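Local coordinates for nodulation protein S (Bradyrhizobium sp., PDB 3OFK) that probably transfers a methyl group from S-adenosylmethionine to an amino nitrogen during the synthesis of nodulation (Nod) factors, at residues Arg162-Ile173 and Ala193-Phe202. Sequence-based numbering, arbitrary orientation.
Sequences RWGHVAGAETVI and ADEDCLLARF
I173 and A169 of helix 169-179 pack on L198, A200 and F202 of strand 196-203, an antiparallel strand of the mixed seven-stranded sheet in this Rossmann-like methyltransferase fold. The short segments 169-173 and 196-202 run nearly parallel, their axes 18° apart and 9.1 Å at closest approach, and the inward-facing L198, A200 and F202 meet A169 and I173, one helical turn apart.

Apolar contacts make up this half. A169 CB abuts L198 CB at 3.4 Å, a close approach for two carbons. I173 CD1 meets L198 CD2 at 3.4 Å, the side chains crossing at about a right angle, and lies 4.1 Å from A200 CB. With chi1 at -75°, I173 holds CG2 anti to its backbone N, and this methyl meets F202 CZ at the ring edge, 3.9 Å away. F152 of strand 148-155 also touches I173.

Polar contacts sit at the other end, where helix 157-162 closes in a Schellman motif with G164 at positive phi. The carboxylate of D194 is shared. R162 NH2 lies 2.4 Å from D194 OD2, a salt bridge so short that its exact length is doubtful, with the two planar groups nearly coplanar. F5 touches both partners of this pair. W163, whose side chain lies about 9 Å from bound S-adenosylhomocysteine, takes the other oxygen: its indole stands 82° from the carboxylate plane, and NE1 donates a straight but weak hydrogen bond to D194 OD1 at 3.5 Å.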
loop_
_atom_site.group_PDB
_atom_site.type_symbol
_atom_site.label_atom_id
_atom_site.label_comp_id
_atom_site.label_asym_id
_atom_site.label_seq_id
_atom_site.Cartn_x
_atom_site.Cartn_y
_atom_site.Cartn_z
ATOM N N ARG A 162 -14.750 -11.194 -3.108
ATOM C CA ARG A 162 -14.546 -12.630 -2.955
ATOM C C ARG A 162 -13.678 -12.908 -1.729
ATOM O O ARG A 162 -13.842 -13.937 -1.071
ATOM C CB ARG A 162 -13.908 -13.228 -4.220
ATOM C CG ARG A 162 -14.388 -14.632 -4.551
ATOM C CD ARG A 162 -13.872 -15.145 -5.904
ATOM N NE ARG A 162 -12.455 -14.849 -6.166
ATOM C CZ ARG A 162 -12.002 -13.888 -6.980
ATOM N NH1 ARG A 162 -12.839 -13.091 -7.646
ATOM N NH2 ARG A 162 -10.691 -13.716 -7.133
ATOM N N TRP A 163 -12.772 -11.982 -1.405
ATOM C CA TRP A 163 -11.942 -12.127 -0.208
ATOM C C TRP A 163 -12.649 -11.732 1.098
ATOM O O TRP A 163 -12.025 -11.747 2.152
ATOM C CB TRP A 163 -10.641 -11.323 -0.337
ATOM C CG TRP A 163 -9.659 -11.867 -1.338
ATOM C CD1 TRP A 163 -9.635 -13.125 -1.897
ATOM C CD2 TRP A 163 -8.524 -11.177 -1.859
ATOM N NE1 TRP A 163 -8.558 -13.234 -2.752
ATOM C CE2 TRP A 163 -7.861 -12.053 -2.739
ATOM C CE3 TRP A 163 -8.015 -9.879 -1.680
ATOM C CZ2 TRP A 163 -6.718 -11.681 -3.443
ATOM C CZ3 TRP A 163 -6.877 -9.513 -2.377
ATOM C CH2 TRP A 163 -6.243 -10.414 -3.255
ATOM N N GLY A 164 -13.929 -11.379 1.027
ATOM C CA GLY A 164 -14.688 -10.951 2.199
ATOM C C GLY A 164 -14.614 -9.463 2.506
ATOM O O GLY A 164 -15.184 -9.009 3.497
ATOM N N HIS A 165 -13.915 -8.694 1.674
ATOM C CA HIS A 165 -13.769 -7.258 1.926
ATOM C C HIS A 165 -14.841 -6.466 1.204
ATOM O O HIS A 165 -15.679 -7.029 0.487
ATOM C CB HIS A 165 -12.355 -6.781 1.577
ATOM C CG HIS A 165 -11.274 -7.587 2.232
ATOM N ND1 HIS A 165 -11.187 -7.752 3.600
ATOM C CD2 HIS A 165 -10.243 -8.289 1.701
ATOM C CE1 HIS A 165 -10.156 -8.528 3.881
ATOM N NE2 HIS A 165 -9.557 -8.857 2.748
ATOM N N VAL A 166 -14.867 -5.156 1.429
ATOM C CA VAL A 166 -15.978 -4.335 0.924
ATOM C C VAL A 166 -15.734 -3.751 -0.490
ATOM O O VAL A 166 -16.652 -3.726 -1.332
ATOM C CB VAL A 166 -16.361 -3.191 1.928
ATOM C CG1 VAL A 166 -17.507 -2.362 1.355
ATOM C CG2 VAL A 166 -16.771 -3.761 3.283
ATOM N N ALA A 167 -14.521 -3.257 -0.743
ATOM C CA ALA A 167 -14.213 -2.693 -2.035
ATOM C C ALA A 167 -12.707 -2.702 -2.318
ATOM O O ALA A 167 -11.891 -2.767 -1.391
ATOM C CB ALA A 167 -14.784 -1.289 -2.142
ATOM N N GLY A 168 -12.368 -2.628 -3.608
ATOM C CA GLY A 168 -10.991 -2.663 -4.083
ATOM C C GLY A 168 -10.667 -1.505 -5.020
ATOM O O GLY A 168 -11.139 -0.373 -4.803
ATOM N N ALA A 169 -9.885 -1.797 -6.068
ATOM C CA ALA A 169 -9.250 -0.773 -6.904
ATOM C C ALA A 169 -10.226 0.259 -7.461
ATOM O O ALA A 169 -10.033 1.472 -7.275
ATOM C CB ALA A 169 -8.449 -1.436 -8.051
ATOM N N GLU A 170 -11.280 -0.220 -8.111
ATOM C CA GLU A 170 -12.109 0.663 -8.928
ATOM C C GLU A 170 -12.849 1.639 -8.024
ATOM O O GLU A 170 -12.910 2.840 -8.304
ATOM C CB GLU A 170 -13.094 -0.111 -9.817
ATOM C CG GLU A 170 -12.446 -1.066 -10.814
ATOM C CD GLU A 170 -12.270 -2.478 -10.254
ATOM O OE1 GLU A 170 -11.874 -2.589 -9.078
ATOM O OE2 GLU A 170 -12.542 -3.462 -10.983
ATOM N N THR A 171 -13.349 1.114 -6.911
ATOM C CA THR A 171 -14.058 1.907 -5.939
ATOM C C THR A 171 -13.174 2.985 -5.317
ATOM O O THR A 171 -13.564 4.162 -5.276
ATOM C CB THR A 171 -14.756 0.988 -4.894
ATOM O OG1 THR A 171 -15.762 0.213 -5.572
ATOM C CG2 THR A 171 -15.420 1.802 -3.841
ATOM N N VAL A 172 -11.980 2.600 -4.863
ATOM C CA VAL A 172 -11.054 3.572 -4.302
ATOM C C VAL A 172 -10.579 4.608 -5.333
ATOM O O VAL A 172 -10.532 5.800 -5.035
ATOM C CB VAL A 172 -9.863 2.891 -3.633
ATOM C CG1 VAL A 172 -8.832 3.918 -3.210
ATOM C CG2 VAL A 172 -10.332 2.056 -2.421
ATOM N N ILE A 173 -10.242 4.169 -6.545
ATOM C CA ILE A 173 -9.829 5.096 -7.603
ATOM C C ILE A 173 -10.890 6.175 -7.780
ATOM O O ILE A 173 -10.568 7.364 -7.914
ATOM C CB ILE A 173 -9.524 4.343 -8.929
ATOM C CG1 ILE A 173 -8.176 3.605 -8.827
ATOM C CG2 ILE A 173 -9.471 5.299 -10.106
ATOM C CD1 ILE A 173 -7.911 2.641 -9.935
ATOM N N ALA A 193 -7.793 -15.375 -11.273
ATOM C CA ALA A 193 -8.699 -14.265 -11.026
ATOM C C ALA A 193 -8.247 -13.446 -9.802
ATOM O O ALA A 193 -8.372 -12.217 -9.805
ATOM C CB ALA A 193 -10.134 -14.783 -10.853
ATOM N N ASP A 194 -7.702 -14.123 -8.779
ATOM C CA ASP A 194 -7.124 -13.464 -7.567
ATOM C C ASP A 194 -5.928 -12.542 -7.846
ATOM O O ASP A 194 -5.562 -11.714 -7.003
ATOM C CB ASP A 194 -6.619 -14.521 -6.557
ATOM C CG ASP A 194 -7.733 -15.163 -5.723
ATOM O OD1 ASP A 194 -7.373 -15.857 -4.736
ATOM O OD2 ASP A 194 -8.936 -15.002 -6.045
ATOM N N GLU A 195 -5.273 -12.743 -8.988
ATOM C CA GLU A 195 -4.087 -11.974 -9.361
ATOM C C GLU A 195 -4.457 -11.013 -10.468
ATOM O O GLU A 195 -4.181 -11.251 -11.655
ATOM C CB GLU A 195 -2.913 -12.902 -9.740
ATOM C CG GLU A 195 -2.283 -13.543 -8.504
ATOM C CD GLU A 195 -1.283 -14.656 -8.774
ATOM O OE1 GLU A 195 -0.957 -14.982 -9.949
ATOM O OE2 GLU A 195 -0.819 -15.226 -7.772
ATOM N N ASP A 196 -5.124 -9.932 -10.063
ATOM C CA ASP A 196 -5.605 -8.941 -11.020
ATOM C C ASP A 196 -5.766 -7.605 -10.361
ATOM O O ASP A 196 -6.774 -7.341 -9.703
ATOM C CB ASP A 196 -6.923 -9.371 -11.650
ATOM C CG ASP A 196 -7.417 -8.389 -12.708
ATOM O OD1 ASP A 196 -6.672 -7.468 -13.128
ATOM O OD2 ASP A 196 -8.574 -8.547 -13.133
ATOM N N CYS A 197 -4.770 -6.763 -10.601
ATOM C CA CYS A 197 -4.495 -5.585 -9.823
ATOM C C CYS A 197 -4.600 -4.365 -10.703
ATOM O O CYS A 197 -4.243 -4.404 -11.877
ATOM C CB CYS A 197 -3.061 -5.679 -9.310
ATOM S SG CYS A 197 -2.540 -4.272 -8.374
ATOM N N LEU A 198 -5.077 -3.279 -10.125
ATOM C CA LEU A 198 -5.113 -1.987 -10.802
ATOM C C LEU A 198 -4.235 -1.073 -9.987
ATOM O O LEU A 198 -4.350 -1.057 -8.773
ATOM C CB LEU A 198 -6.541 -1.432 -10.839
ATOM C CG LEU A 198 -6.902 -0.365 -11.873
ATOM C CD1 LEU A 198 -6.446 -0.736 -13.297
ATOM C CD2 LEU A 198 -8.406 -0.172 -11.835
ATOM N N LEU A 199 -3.318 -0.375 -10.653
ATOM C CA LEU A 199 -2.512 0.642 -10.015
ATOM C C LEU A 199 -2.773 1.939 -10.727
ATOM O O LEU A 199 -2.973 1.960 -11.949
ATOM C CB LEU A 199 -1.009 0.318 -10.106
ATOM C CG LEU A 199 -0.547 -1.111 -9.816
ATOM C CD1 LEU A 199 0.992 -1.201 -9.692
ATOM C CD2 LEU A 199 -1.187 -1.562 -8.548
ATOM N N ALA A 200 -2.766 3.018 -9.958
ATOM C CA ALA A 200 -2.928 4.366 -10.486
ATOM C C ALA A 200 -2.057 5.331 -9.678
ATOM O O ALA A 200 -1.930 5.222 -8.448
ATOM C CB ALA A 200 -4.401 4.797 -10.438
ATOM N N ARG A 201 -1.463 6.272 -10.394
ATOM C CA ARG A 201 -0.655 7.313 -9.819
ATOM C C ARG A 201 -1.467 8.592 -9.886
ATOM O O ARG A 201 -1.908 9.005 -10.969
ATOM C CB ARG A 201 0.659 7.437 -10.594
ATOM C CG ARG A 201 1.640 8.483 -10.058
ATOM C CD ARG A 201 2.915 8.444 -10.886
ATOM N NE ARG A 201 3.961 9.356 -10.410
ATOM C CZ ARG A 201 4.360 10.478 -11.021
ATOM N NH1 ARG A 201 3.811 10.875 -12.174
ATOM N NH2 ARG A 201 5.335 11.213 -10.472
ATOM N N PHE A 202 -1.657 9.211 -8.724
ATOM C CA PHE A 202 -2.428 10.457 -8.618
ATOM C C PHE A 202 -1.531 11.640 -8.264
ATOM O O PHE A 202 -0.515 11.477 -7.580
ATOM C CB PHE A 202 -3.523 10.294 -7.569
ATOM C CG PHE A 202 -4.580 9.290 -7.947
ATOM C CD1 PHE A 202 -5.807 9.706 -8.484
ATOM C CD2 PHE A 202 -4.379 7.939 -7.735
ATOM C CE1 PHE A 202 -6.768 8.799 -8.830
ATOM C CE2 PHE A 202 -5.371 7.015 -8.070
ATOM C CZ PHE A 202 -6.570 7.455 -8.613
#